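Local atomic coordinates of cobalamin biosynthesis protein CobN (Mycobacterium tuberculosis, PDB entry 7C6O), a protein that probably inserts cobalt into the corrin ring during vitamin B12 biosynthesis, as the large catalytic subunit of cobaltochelatase. Residues R368-F373 against F547-V552; A627-L632 against W655-A660; H665-T670 against L683-W688. One frame throughout, in Å; residues are numbered along the deposited sequence.

How the contacts relate
Contacts 2 and 3 are neighbours in a helical region far from contact 1, which joins two strands of a mixed sheet. The centre of contact 1 lies about 56 Å from that of contact 2 and about 53 Å from that of contact 3. Contacts 2 and 3 have centres about 12 Å apart and their side chains pack together: L629 CD2 reaches V685 CG1 at 3.7 Å and also packs on W688, while W655 CZ3 meets L669 CD1 at 3.6 Å. Helix 647-660 of contact 2 runs on, after a short break, into helix 663-666 of contact 3. The sodium ion, bound by D125 and S127, involves residues of none of the three contacts.

Contact 1: R368-F373 against F547-V552; sequences RVALVF and FGAHAV
V369 and A370 run parallel to A551 and V552, with A370 N bonded to A551 O at 3.1 Å and H550 N to R368 O at 2.7 Å just ahead of the paired strands. A551 N, buried between these bonds, finds no partner. R368 binds the approaching loop in two further ways. Its backbone N gives a nearly straight bond (173°) to H550 ND1, 2.9 Å away in the imidazole plane. In the conformer described here, its side chain bends at chi3 (-58°) and grips G548 O side-on: NE at 2.6 Å comes from above the carbonyl plane, whereas NH2 at 2.9 Å lies in that plane on a lone pair. H550 CE1 sits over the centre of one guanidinium face, the two planes 30° apart. Strand 369-373 is an inner strand of the mixed sheet, with strand 551-555 along one edge and strand 503-507 along the other, both parallel to it. A370 shares a face with V552; further on, V372 CG2 meets V552 CG1 at 3.8 Å. The end of the F547 ring comes obliquely to the backbone at V369, its CZ 3.6 Å from V369 O and 3.9 Å from R368 CB.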
loop_
_atom_site.group_PDB
_atom_site.type_symbol
_atom_site.label_atom_id
_atom_site.label_comp_id
_atom_site.label_asym_id
_atom_site.label_seq_id
_atom_site.Cartn_x
_atom_site.Cartn_y
_atom_site.Cartn_z
ATOM N N ARG A 368 -18.690 -11.949 -19.576
ATOM C CA ARG A 368 -19.445 -11.817 -18.339
ATOM C C ARG A 368 -18.583 -11.110 -17.300
ATOM O O ARG A 368 -17.445 -11.519 -17.046
ATOM C CB ARG A 368 -19.903 -13.185 -17.830
ATOM C CG ARG A 368 -20.901 -13.874 -18.759
ATOM C CD ARG A 368 -21.329 -15.236 -18.230
ATOM N NE ARG A 368 -20.193 -16.131 -18.043
ATOM C CZ ARG A 368 -19.753 -16.992 -18.956
ATOM N NH1 ARG A 368 -20.356 -17.086 -20.135
ATOM N NH2 ARG A 368 -18.707 -17.763 -18.689
ATOM N N VAL A 369 -19.125 -10.048 -16.712
ATOM C CA VAL A 369 -18.385 -9.206 -15.780
ATOM C C VAL A 369 -19.184 -9.049 -14.497
ATOM O O VAL A 369 -20.397 -8.809 -14.533
ATOM C CB VAL A 369 -18.076 -7.822 -16.390
ATOM C CG1 VAL A 369 -17.263 -6.977 -15.416
ATOM C CG2 VAL A 369 -17.347 -7.974 -17.720
ATOM N N ALA A 370 -18.501 -9.174 -13.365
ATOM C CA ALA A 370 -19.072 -8.877 -12.060
ATOM C C ALA A 370 -18.563 -7.521 -11.586
ATOM O O ALA A 370 -17.350 -7.293 -11.529
ATOM C CB ALA A 370 -18.716 -9.966 -11.046
ATOM N N LEU A 371 -19.491 -6.625 -11.260
ATOM C CA LEU A 371 -19.184 -5.302 -10.729
ATOM C C LEU A 371 -19.531 -5.313 -9.243
ATOM O O LEU A 371 -20.708 -5.396 -8.879
ATOM C CB LEU A 371 -19.966 -4.227 -11.484
ATOM C CG LEU A 371 -19.597 -2.756 -11.293
ATOM C CD1 LEU A 371 -18.177 -2.505 -11.759
ATOM C CD2 LEU A 371 -20.571 -1.853 -12.043
ATOM N N VAL A 372 -18.513 -5.242 -8.387
ATOM C CA VAL A 372 -18.680 -5.405 -6.946
ATOM C C VAL A 372 -18.452 -4.064 -6.258
ATOM O O VAL A 372 -17.456 -3.381 -6.525
ATOM C CB VAL A 372 -17.728 -6.479 -6.389
ATOM C CG1 VAL A 372 -17.909 -6.628 -4.879
ATOM C CG2 VAL A 372 -17.964 -7.805 -7.090
ATOM N N PHE A 373 -19.368 -3.699 -5.364
ATOM C CA PHE A 373 -19.308 -2.453 -4.611
ATOM C C PHE A 373 -18.945 -2.733 -3.158
ATOM O O PHE A 373 -19.447 -3.688 -2.559
ATOM C CB PHE A 373 -20.652 -1.717 -4.660
ATOM C CG PHE A 373 -21.043 -1.240 -6.029
ATOM C CD1 PHE A 373 -21.471 -2.135 -6.997
ATOM C CD2 PHE A 373 -21.009 0.108 -6.339
ATOM C CE1 PHE A 373 -21.840 -1.694 -8.255
ATOM C CE2 PHE A 373 -21.379 0.556 -7.593
ATOM C CZ PHE A 373 -21.794 -0.345 -8.552
ATOM N N PHE A 547 -22.397 -17.881 -11.960
ATOM C CA PHE A 547 -22.384 -16.769 -12.906
ATOM C C PHE A 547 -21.303 -16.956 -13.965
ATOM O O PHE A 547 -21.523 -16.654 -15.144
ATOM C CB PHE A 547 -22.192 -15.450 -12.159
ATOM C CG PHE A 547 -22.106 -14.249 -13.057
ATOM C CD1 PHE A 547 -23.234 -13.769 -13.703
ATOM C CD2 PHE A 547 -20.901 -13.598 -13.249
ATOM C CE1 PHE A 547 -23.157 -12.662 -14.529
ATOM C CE2 PHE A 547 -20.816 -12.490 -14.074
ATOM C CZ PHE A 547 -21.947 -12.023 -14.716
ATOM N N GLY A 548 -20.133 -17.453 -13.568
ATOM C CA GLY A 548 -19.057 -17.682 -14.511
ATOM C C GLY A 548 -18.469 -16.403 -15.072
ATOM O O GLY A 548 -18.309 -16.266 -16.289
ATOM N N ALA A 549 -18.142 -15.460 -14.189
ATOM C CA ALA A 549 -17.559 -14.195 -14.617
ATOM C C ALA A 549 -16.209 -14.412 -15.286
ATOM O O ALA A 549 -15.401 -15.234 -14.846
ATOM C CB ALA A 549 -17.392 -13.257 -13.420
ATOM N N HIS A 550 -15.964 -13.659 -16.360
ATOM C CA HIS A 550 -14.626 -13.608 -16.934
ATOM C C HIS A 550 -13.694 -12.720 -16.119
ATOM O O HIS A 550 -12.475 -12.933 -16.132
ATOM C CB HIS A 550 -14.691 -13.122 -18.381
ATOM C CG HIS A 550 -15.326 -14.104 -19.315
ATOM N ND1 HIS A 550 -16.605 -13.947 -19.803
ATOM C CD2 HIS A 550 -14.864 -15.265 -19.834
ATOM C CE1 HIS A 550 -16.901 -14.967 -20.591
ATOM N NE2 HIS A 550 -15.861 -15.780 -20.627
ATOM N N ALA A 551 -14.241 -11.734 -15.410
ATOM C CA ALA A 551 -13.435 -10.840 -14.589
ATOM C C ALA A 551 -14.323 -10.161 -13.557
ATOM O O ALA A 551 -15.538 -10.034 -13.734
ATOM C CB ALA A 551 -12.713 -9.788 -15.438
ATOM N N VAL A 552 -13.688 -9.720 -12.475
ATOM C CA VAL A 552 -14.331 -8.931 -11.433
ATOM C C VAL A 552 -13.785 -7.513 -11.512
ATOM O O VAL A 552 -12.568 -7.315 -11.625
ATOM C CB VAL A 552 -14.088 -9.534 -10.037
ATOM C CG1 VAL A 552 -14.715 -8.656 -8.956
ATOM C CG2 VAL A 552 -14.629 -10.954 -9.966
#

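Contact 2: A627-L632 against W655-A660; sequences ARLEQL and WTLIRA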
loop_
_atom_site.group_PDB
_atom_site.type_symbol
_atom_site.label_atom_id
_atom_site.label_comp_id
_atom_site.label_asym_id
_atom_site.label_seq_id
_atom_site.Cartn_x
_atom_site.Cartn_y
_atom_site.Cartn_z
ATOM N N ALA A 627 -15.821 35.363 7.575
ATOM C CA ALA A 627 -15.626 36.467 6.643
ATOM C C ALA A 627 -15.821 37.812 7.333
ATOM O O ALA A 627 -15.107 38.777 7.037
ATOM C CB ALA A 627 -16.576 36.323 5.453
ATOM N N ARG A 628 -16.783 37.896 8.256
ATOM C CA ARG A 628 -16.981 39.134 9.007
ATOM C C ARG A 628 -15.759 39.459 9.857
ATOM O O ARG A 628 -15.365 40.626 9.973
ATOM C CB ARG A 628 -18.230 39.025 9.883
ATOM C CG ARG A 628 -18.749 40.371 10.398
ATOM C CD ARG A 628 -19.764 40.190 11.523
ATOM N NE ARG A 628 -20.709 39.111 11.251
ATOM C CZ ARG A 628 -21.807 39.245 10.514
ATOM N NH1 ARG A 628 -22.106 40.418 9.973
ATOM N NH2 ARG A 628 -22.608 38.206 10.320
ATOM N N LEU A 629 -15.144 38.437 10.460
ATOM C CA LEU A 629 -13.937 38.659 11.254
ATOM C C LEU A 629 -12.805 39.198 10.392
ATOM O O LEU A 629 -12.067 40.096 10.811
ATOM C CB LEU A 629 -13.517 37.359 11.941
ATOM C CG LEU A 629 -12.206 37.397 12.728
ATOM C CD1 LEU A 629 -12.283 38.417 13.852
ATOM C CD2 LEU A 629 -11.883 36.016 13.271
ATOM N N GLU A 630 -12.650 38.645 9.189
ATOM C CA GLU A 630 -11.684 39.168 8.229
ATOM C C GLU A 630 -11.866 40.667 8.022
ATOM O O GLU A 630 -10.889 41.426 8.006
ATOM C CB GLU A 630 -11.841 38.410 6.909
ATOM C CG GLU A 630 -10.756 38.620 5.881
ATOM C CD GLU A 630 -10.885 37.637 4.732
ATOM O OE1 GLU A 630 -12.026 37.224 4.427
ATOM O OE2 GLU A 630 -9.851 37.258 4.148
ATOM N N GLN A 631 -13.116 41.113 7.885
ATOM C CA GLN A 631 -13.384 42.531 7.675
ATOM C C GLN A 631 -12.998 43.355 8.898
ATOM O O GLN A 631 -12.436 44.450 8.766
ATOM C CB GLN A 631 -14.860 42.734 7.334
ATOM C CG GLN A 631 -15.347 41.893 6.161
ATOM C CD GLN A 631 -16.861 41.876 6.033
ATOM O OE1 GLN A 631 -17.569 42.570 6.765
ATOM N NE2 GLN A 631 -17.365 41.076 5.100
ATOM N N LEU A 632 -13.290 42.847 10.099
ATOM C CA LEU A 632 -12.951 43.589 11.310
ATOM C C LEU A 632 -11.442 43.646 11.523
ATOM O O LEU A 632 -10.920 44.657 12.011
ATOM C CB LEU A 632 -13.644 42.971 12.524
ATOM C CG LEU A 632 -15.169 43.103 12.584
ATOM C CD1 LEU A 632 -15.711 42.510 13.879
ATOM C CD2 LEU A 632 -15.589 44.556 12.439
ATOM N N TRP A 655 -13.783 41.093 19.796
ATOM C CA TRP A 655 -13.982 40.143 20.885
ATOM C C TRP A 655 -15.436 39.698 20.967
ATOM O O TRP A 655 -15.718 38.520 21.215
ATOM C CB TRP A 655 -13.531 40.747 22.214
ATOM C CG TRP A 655 -13.539 39.742 23.317
ATOM C CD1 TRP A 655 -14.325 39.748 24.431
ATOM C CD2 TRP A 655 -12.744 38.554 23.391
ATOM N NE1 TRP A 655 -14.058 38.643 25.203
ATOM C CE2 TRP A 655 -13.092 37.894 24.586
ATOM C CE3 TRP A 655 -11.766 37.988 22.569
ATOM C CZ2 TRP A 655 -12.498 36.698 24.975
ATOM C CZ3 TRP A 655 -11.176 36.800 22.959
ATOM C CH2 TRP A 655 -11.543 36.170 24.152
ATOM N N THR A 656 -16.370 40.629 20.761
ATOM C CA THR A 656 -17.783 40.270 20.716
ATOM C C THR A 656 -18.050 39.236 19.628
ATOM O O THR A 656 -18.743 38.240 19.859
ATOM C CB THR A 656 -18.631 41.523 20.493
ATOM O OG1 THR A 656 -18.613 42.329 21.678
ATOM C CG2 THR A 656 -20.067 41.150 20.150
ATOM N N LEU A 657 -17.489 39.450 18.436
ATOM C CA LEU A 657 -17.682 38.498 17.346
ATOM C C LEU A 657 -17.058 37.147 17.676
ATOM O O LEU A 657 -17.685 36.099 17.481
ATOM C CB LEU A 657 -17.098 39.057 16.048
ATOM C CG LEU A 657 -17.123 38.108 14.846
ATOM C CD1 LEU A 657 -18.535 37.595 14.575
ATOM C CD2 LEU A 657 -16.563 38.801 13.618
ATOM N N ILE A 658 -15.821 37.155 18.180
ATOM C CA ILE A 658 -15.132 35.909 18.518
ATOM C C ILE A 658 -15.938 35.112 19.537
ATOM O O ILE A 658 -16.132 33.899 19.391
ATOM C CB ILE A 658 -13.708 36.207 19.027
ATOM C CG1 ILE A 658 -12.801 36.620 17.864
ATOM C CG2 ILE A 658 -13.127 35.002 19.763
ATOM C CD1 ILE A 658 -11.404 37.053 18.289
ATOM N N ARG A 659 -16.434 35.785 20.578
ATOM C CA ARG A 659 -17.220 35.096 21.597
ATOM C C ARG A 659 -18.557 34.623 21.040
ATOM O O ARG A 659 -18.972 33.486 21.292
ATOM C CB ARG A 659 -17.438 36.014 22.803
ATOM C CG ARG A 659 -16.191 36.251 23.643
ATOM C CD ARG A 659 -15.916 35.075 24.568
ATOM N NE ARG A 659 -16.841 35.053 25.698
ATOM C CZ ARG A 659 -16.973 34.033 26.540
ATOM N NH1 ARG A 659 -16.239 32.939 26.381
ATOM N NH2 ARG A 659 -17.841 34.104 27.542
ATOM N N ALA A 660 -19.238 35.475 20.271
ATOM C CA ALA A 660 -20.564 35.126 19.769
ATOM C C ALA A 660 -20.506 33.948 18.802
ATOM O O ALA A 660 -21.419 33.113 18.778
ATOM C CB ALA A 660 -21.205 36.343 19.099
#
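L657 is the bump of this contact: its CD2 methyl pushes into a hollow on the opposite helix, between R628, L629 and L632. The floor of the hollow is backbone, with L629 N and L629 CA each 3.5 Å from L657 CD2. L629 CB forms one wall, 3.8 Å from L657 CD2, and L632 CD1 another, also at 3.8 Å. The third wall is the aliphatic part of R628, whose CD lies 4.1 Å from L657 CD2. L657 holds its CG anti to the backbone N (chi1 175°), which carries both methyls out from its own helix toward this pocket. The second methyl, CD1, rests at the edge of the R628 guanidinium, whose NE is salt-bridged to D625 one turn earlier. Helices 624-642 and 647-660 form an antiparallel alpha-alpha hairpin closed by a short turn. Within the two segments the axes approach to 10.5 Å and their directions differ by 163°, and the interface is mostly aliphatic, with no hydrogen bond across it. Beside the main bump, I658 turns its end inward and CG1 meets L629 CD1 loosely at 4.4 Å. M663 packs against both L629 and I658, while L632 nests also among I650, Q653 and I654, a turn or two earlier in the partner helix.

Contact 3: H665-T670 against L683-W688; sequences HDLGLT and LHVDGW
D666 lies against the six-membered part of the W688 indole and also reaches it through water. Its CB is 3.7 Å from W688 CZ2, and CG follows at 3.9 Å from the same carbon. At the tip, OD2 stays 3.7 Å from W688 CZ2, with the carboxylate and indole planes 63° apart. OD2 accepts a hydrogen bond from a water at 2.7 Å, and that water, in the plane of the indole, accepts one from W688 NE1 at 2.9 Å. The same OD2 forms a salt bridge with R1120, so a water and a positive charge both meet it; OD1 is hydrogen-bonded elsewhere. The next residue, L667, makes the apolar half of the contact. With CG anti to the carbonyl carbon (chi1 -61°), its side chain ends nearer helix 675-694 than its first bond suggests, and the methyls take different partners: CD1 meets V685 CG2 at 3.7 Å, while CD2 lies over one face of the W688 indole toward its rim, 3.7 Å from CE3. H684 flanks this methyl and brings NE2 to 3.6 Å from L667 O. G668, with positive phi (63°), ends the short helix in a Schellman motif. Helix 663-666 is thus set against helix 675-694, with helix 624-642 packed on V685 and W688, helix 1111-1123 bringing T1116 to D666 and R1120 to W688, and helix 1162-1174 laying W1163 against D666.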
loop_
_atom_site.group_PDB
_atom_site.type_symbol
_atom_site.label_atom_id
_atom_site.label_comp_id
_atom_site.label_asym_id
_atom_site.label_seq_id
_atom_site.Cartn_x
_atom_site.Cartn_y
_atom_site.Cartn_z
ATOM N N HIS A 665 -13.147 28.931 21.083
ATOM C CA HIS A 665 -12.827 27.508 21.104
ATOM C C HIS A 665 -11.759 27.176 20.067
ATOM O O HIS A 665 -10.762 26.513 20.378
ATOM C CB HIS A 665 -14.096 26.685 20.868
ATOM C CG HIS A 665 -13.874 25.205 20.918
ATOM N ND1 HIS A 665 -14.202 24.368 19.874
ATOM C CD2 HIS A 665 -13.351 24.414 21.883
ATOM C CE1 HIS A 665 -13.895 23.123 20.196
ATOM N NE2 HIS A 665 -13.374 23.125 21.409
ATOM N N ASP A 666 -11.952 27.636 18.825
ATOM C CA ASP A 666 -10.945 27.442 17.784
ATOM C C ASP A 666 -9.593 27.993 18.213
ATOM O O ASP A 666 -8.549 27.384 17.948
ATOM C CB ASP A 666 -11.381 28.125 16.488
ATOM C CG ASP A 666 -12.755 27.705 16.036
ATOM O OD1 ASP A 666 -13.725 27.923 16.792
ATOM O OD2 ASP A 666 -12.868 27.177 14.911
ATOM N N LEU A 667 -9.595 29.150 18.870
ATOM C CA LEU A 667 -8.380 29.884 19.185
ATOM C C LEU A 667 -7.789 29.521 20.541
ATOM O O LEU A 667 -6.735 30.056 20.901
ATOM C CB LEU A 667 -8.662 31.388 19.126
ATOM C CG LEU A 667 -9.112 31.894 17.754
ATOM C CD1 LEU A 667 -9.704 33.288 17.856
ATOM C CD2 LEU A 667 -7.950 31.879 16.769
ATOM N N GLY A 668 -8.430 28.630 21.291
ATOM C CA GLY A 668 -7.904 28.234 22.589
ATOM C C GLY A 668 -7.832 29.364 23.590
ATOM O O GLY A 668 -6.868 29.448 24.363
ATOM N N LEU A 669 -8.833 30.241 23.598
ATOM C CA LEU A 669 -8.852 31.409 24.469
ATOM C C LEU A 669 -9.817 31.154 25.620
ATOM O O LEU A 669 -11.037 31.172 25.433
ATOM C CB LEU A 669 -9.254 32.657 23.688
ATOM C CG LEU A 669 -8.295 33.080 22.574
ATOM C CD1 LEU A 669 -8.875 34.250 21.794
ATOM C CD2 LEU A 669 -6.931 33.434 23.154
ATOM N N THR A 670 -9.266 30.923 26.814
ATOM C CA THR A 670 -10.087 30.709 27.999
ATOM C C THR A 670 -10.607 32.009 28.595
ATOM O O THR A 670 -11.558 31.977 29.383
ATOM C CB THR A 670 -9.292 29.948 29.064
ATOM O OG1 THR A 670 -8.117 30.696 29.406
ATOM C CG2 THR A 670 -8.884 28.575 28.549
ATOM N N LEU A 683 -2.605 38.737 16.088
ATOM C CA LEU A 683 -1.636 38.143 15.175
ATOM C C LEU A 683 -1.833 36.638 15.074
ATOM O O LEU A 683 -1.640 36.056 14.001
ATOM C CB LEU A 683 -0.210 38.469 15.624
ATOM C CG LEU A 683 0.158 39.952 15.658
ATOM C CD1 LEU A 683 1.628 40.125 16.012
ATOM C CD2 LEU A 683 -0.162 40.624 14.332
ATOM N N HIS A 684 -2.221 35.996 16.179
ATOM C CA HIS A 684 -2.558 34.577 16.143
ATOM C C HIS A 684 -3.851 34.342 15.369
ATOM O O HIS A 684 -3.959 33.376 14.605
ATOM C CB HIS A 684 -2.661 34.043 17.573
ATOM C CG HIS A 684 -3.305 32.695 17.683
ATOM N ND1 HIS A 684 -2.801 31.573 17.062
ATOM C CD2 HIS A 684 -4.405 32.287 18.360
ATOM C CE1 HIS A 684 -3.568 30.534 17.344
ATOM N NE2 HIS A 684 -4.549 30.941 18.130
ATOM N N VAL A 685 -4.838 35.223 15.549
ATOM C CA VAL A 685 -6.081 35.125 14.786
ATOM C C VAL A 685 -5.805 35.300 13.298
ATOM O O VAL A 685 -6.383 34.599 12.458
ATOM C CB VAL A 685 -7.102 36.158 15.298
ATOM C CG1 VAL A 685 -8.393 36.085 14.491
ATOM C CG2 VAL A 685 -7.380 35.939 16.773
ATOM N N ASP A 686 -4.918 36.241 12.955
ATOM C CA ASP A 686 -4.523 36.456 11.564
ATOM C C ASP A 686 -4.015 35.172 10.924
ATOM O O ASP A 686 -4.432 34.805 9.819
ATOM C CB ASP A 686 -3.439 37.535 11.491
ATOM C CG ASP A 686 -3.981 38.889 11.094
ATOM O OD1 ASP A 686 -4.969 38.939 10.332
ATOM O OD2 ASP A 686 -3.406 39.906 11.537
ATOM N N GLY A 687 -3.092 34.486 11.599
ATOM C CA GLY A 687 -2.556 33.252 11.052
ATOM C C GLY A 687 -3.600 32.156 10.958
ATOM O O GLY A 687 -3.639 31.408 9.977
ATOM N N TRP A 688 -4.462 32.051 11.972
ATOM C CA TRP A 688 -5.512 31.035 11.958
ATOM C C TRP A 688 -6.493 31.280 10.822
ATOM O O TRP A 688 -6.815 30.365 10.055
ATOM C CB TRP A 688 -6.239 31.015 13.304
ATOM C CG TRP A 688 -7.543 30.269 13.273
ATOM C CD1 TRP A 688 -7.711 28.914 13.230
ATOM C CD2 TRP A 688 -8.861 30.836 13.291
ATOM N NE1 TRP A 688 -9.051 28.603 13.216
ATOM C CE2 TRP A 688 -9.777 29.764 13.253
ATOM C CE3 TRP A 688 -9.354 32.144 13.335
ATOM C CZ2 TRP A 688 -11.158 29.962 13.258
ATOM C CZ3 TRP A 688 -10.725 32.339 13.339
ATOM C CH2 TRP A 688 -11.611 31.253 13.303
HETATM O O HOH W 1 -10.867 26.324 13.379
#